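Local coordinates for cell wall surface anchor family protein (Streptococcus agalactiae serogroup V, PDB 3TW0), which forms the adhesive tip pilin of a Group B Streptococcus pilus and probably mediates attachment to host cells through its magnesium-binding von Willebrand factor A domain, at residues A[103-108]-A[123-128]. The protein carries 2 engineered substitutions. Numbering follows the deposited sequence.
Sequences HNYSYL and RIPKEA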
loop_
_atom_site.group_PDB
_atom_site.type_symbol
_atom_site.label_atom_id
_atom_site.label_comp_id
_atom_site.label_asym_id
_atom_site.label_seq_id
_atom_site.Cartn_x
_atom_site.Cartn_y
_atom_site.Cartn_z
ATOM N N HIS A 103 -10.165 -12.639 -0.551
ATOM C CA HIS A 103 -11.555 -12.383 -0.222
ATOM C C HIS A 103 -12.137 -11.360 -1.212
ATOM O O HIS A 103 -11.452 -10.438 -1.642
ATOM C CB HIS A 103 -11.648 -11.730 1.161
ATOM C CG HIS A 103 -11.157 -12.579 2.295
ATOM N ND1 HIS A 103 -11.703 -13.811 2.601
ATOM C CD2 HIS A 103 -10.209 -12.345 3.234
ATOM C CE1 HIS A 103 -11.104 -14.301 3.671
ATOM N NE2 HIS A 103 -10.188 -13.437 4.070
ATOM N N ASN A 104 -13.412 -11.503 -1.533
ATOM C CA ASN A 104 -14.118 -10.517 -2.354
ATOM C C ASN A 104 -14.781 -9.528 -1.423
ATOM O O ASN A 104 -15.942 -9.684 -1.025
ATOM C CB ASN A 104 -15.162 -11.164 -3.252
ATOM C CG ASN A 104 -15.753 -10.189 -4.253
ATOM O OD1 ASN A 104 -15.408 -9.008 -4.257
ATOM N ND2 ASN A 104 -16.588 -10.696 -5.156
ATOM N N TYR A 105 -14.014 -8.498 -1.068
ATOM C CA TYR A 105 -14.510 -7.480 -0.174
ATOM C C TYR A 105 -14.803 -6.199 -0.972
ATOM O O TYR A 105 -14.922 -5.103 -0.405
ATOM C CB TYR A 105 -13.490 -7.222 0.951
ATOM C CG TYR A 105 -13.356 -8.324 2.009
ATOM C CD1 TYR A 105 -14.404 -9.211 2.296
ATOM C CD2 TYR A 105 -12.190 -8.436 2.746
ATOM C CE1 TYR A 105 -14.256 -10.202 3.290
ATOM C CE2 TYR A 105 -12.021 -9.404 3.719
ATOM C CZ TYR A 105 -13.054 -10.273 3.998
ATOM O OH TYR A 105 -12.856 -11.209 4.982
ATOM N N SER A 106 -14.931 -6.346 -2.289
ATOM C CA SER A 106 -15.096 -5.180 -3.158
ATOM C C SER A 106 -16.428 -5.190 -3.935
ATOM O O SER A 106 -17.039 -6.253 -4.159
ATOM C CB SER A 106 -13.900 -5.056 -4.098
ATOM O OG SER A 106 -12.712 -4.778 -3.347
ATOM N N TYR A 107 -16.876 -3.986 -4.295
ATOM C CA TYR A 107 -17.913 -3.800 -5.305
ATOM C C TYR A 107 -17.454 -2.747 -6.310
ATOM O O TYR A 107 -17.486 -1.554 -6.029
ATOM C CB TYR A 107 -19.261 -3.431 -4.695
ATOM C CG TYR A 107 -20.388 -3.828 -5.598
ATOM C CD1 TYR A 107 -21.002 -5.076 -5.451
ATOM C CD2 TYR A 107 -20.810 -3.001 -6.639
ATOM C CE1 TYR A 107 -22.008 -5.476 -6.282
ATOM C CE2 TYR A 107 -21.832 -3.407 -7.501
ATOM C CZ TYR A 107 -22.418 -4.656 -7.298
ATOM O OH TYR A 107 -23.434 -5.100 -8.108
ATOM N N LEU A 108 -17.060 -3.209 -7.493
ATOM C CA LEU A 108 -16.208 -2.428 -8.390
ATOM C C LEU A 108 -16.968 -1.650 -9.468
ATOM O O LEU A 108 -16.355 -0.968 -10.288
ATOM C CB LEU A 108 -15.126 -3.326 -9.008
ATOM C CG LEU A 108 -14.136 -3.967 -8.012
ATOM C CD1 LEU A 108 -13.240 -5.056 -8.671
ATOM C CD2 LEU A 108 -13.264 -2.871 -7.398
ATOM N N ARG A 123 -20.326 -7.202 1.660
ATOM C CA ARG A 123 -18.915 -7.467 1.413
ATOM C C ARG A 123 -17.938 -6.625 2.269
ATOM O O ARG A 123 -16.711 -6.796 2.169
ATOM C CB ARG A 123 -18.634 -7.270 -0.056
ATOM C CG ARG A 123 -19.212 -8.381 -0.907
ATOM C CD ARG A 123 -18.747 -8.226 -2.313
ATOM N NE ARG A 123 -19.483 -9.110 -3.198
ATOM C CZ ARG A 123 -19.514 -8.990 -4.518
ATOM N NH1 ARG A 123 -18.868 -8.016 -5.125
ATOM N NH2 ARG A 123 -20.195 -9.859 -5.239
ATOM N N ILE A 124 -18.480 -5.755 3.122
ATOM C CA ILE A 124 -17.667 -4.926 4.001
ATOM C C ILE A 124 -17.078 -5.800 5.129
ATOM O O ILE A 124 -17.804 -6.246 5.999
ATOM C CB ILE A 124 -18.516 -3.765 4.607
ATOM C CG1 ILE A 124 -18.934 -2.743 3.545
ATOM C CG2 ILE A 124 -17.777 -3.039 5.727
ATOM C CD1 ILE A 124 -20.028 -1.810 4.047
ATOM N N PRO A 125 -15.755 -6.043 5.124
ATOM C CA PRO A 125 -15.177 -6.764 6.266
ATOM C C PRO A 125 -15.161 -5.915 7.558
ATOM O O PRO A 125 -15.130 -4.666 7.505
ATOM C CB PRO A 125 -13.750 -7.021 5.808
ATOM C CG PRO A 125 -13.424 -5.805 4.959
ATOM C CD PRO A 125 -14.712 -5.595 4.171
ATOM N N LYS A 126 -15.153 -6.602 8.706
ATOM C CA LYS A 126 -15.127 -5.981 10.025
ATOM C C LYS A 126 -13.884 -6.467 10.759
ATOM O O LYS A 126 -13.684 -6.186 11.940
ATOM C CB LYS A 126 -16.398 -6.362 10.812
ATOM C CG LYS A 126 -17.727 -5.916 10.147
ATOM C CD LYS A 126 -17.952 -4.418 10.310
ATOM C CE LYS A 126 -19.288 -3.954 9.720
ATOM N NZ LYS A 126 -20.437 -4.313 10.596
ATOM N N GLU A 127 -13.045 -7.217 10.054
ATOM C CA GLU A 127 -11.816 -7.731 10.645
ATOM C C GLU A 127 -10.783 -7.849 9.540
ATOM O O GLU A 127 -11.156 -7.950 8.371
ATOM C CB GLU A 127 -12.083 -9.099 11.351
ATOM C CG GLU A 127 -10.887 -9.701 12.130
ATOM C CD GLU A 127 -10.359 -8.783 13.230
ATOM O OE1 GLU A 127 -10.862 -8.846 14.379
ATOM O OE2 GLU A 127 -9.443 -7.979 12.953
ATOM N N ALA A 128 -9.500 -7.812 9.925
ATOM C CA ALA A 128 -8.346 -8.047 9.036
ATOM C C ALA A 128 -7.572 -9.331 9.456
ATOM O O ALA A 128 -7.845 -9.887 10.527
ATOM C CB ALA A 128 -7.434 -6.824 9.049
HETATM O O HOH W 1 -10.838 -10.754 6.657
#
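Pro125 reaches over one face of the Tyr105 ring, its CB 3.6 Å from the ring centroid and 13° off the normal, a clear CH-pi contact. CG and CD of the proline continue the apolar contact back toward CD2, CG and CB of the tyrosine. His103 CB lies over the centre of the opposite face. Beyond the ring, a water 2.7 Å from Tyr105 OH makes a weak bond to Glu127 O. Closer to the backbone, Tyr105 CA meets Arg123 O at 3.3 Å in a CA-H...O contact.

The polar half belongs to Arg123. Its chain, extended from CG to NE, runs past Asn104 O and delivers NH1 to Ser106 O at 2.7 Å, with an N-H...O angle of 159° and the acceptor close to the guanidinium plane. Asn104 has CG anti to its own N (chi1 -171°), which puts ND2, 3.4 Å from Arg123 CZ, over one guanidinium face, the amide tilted rather than stacked. Asn104 OD1 also takes a weak bond from Ser106 N. Tyr107 CD1 comes obliquely to 3.6 Å from Arg123 NH1, while the tyrosine side chain touches helix 114-122.

Ser106 OG turns the other way, to Phe66 O and Thr60 N, tying this strip to the region around strand 55-61. The contact thus packs the loop after helix 114-122 against the chain leading into strand 107-108, within a von Willebrand factor A fold; Pro125 also touches Asn19, in the DxSxS loop (Asp18, Ser20, Ser22) of the metal-ion-dependent adhesion site, although the magnesium lies about 13 Å from the proline side chain.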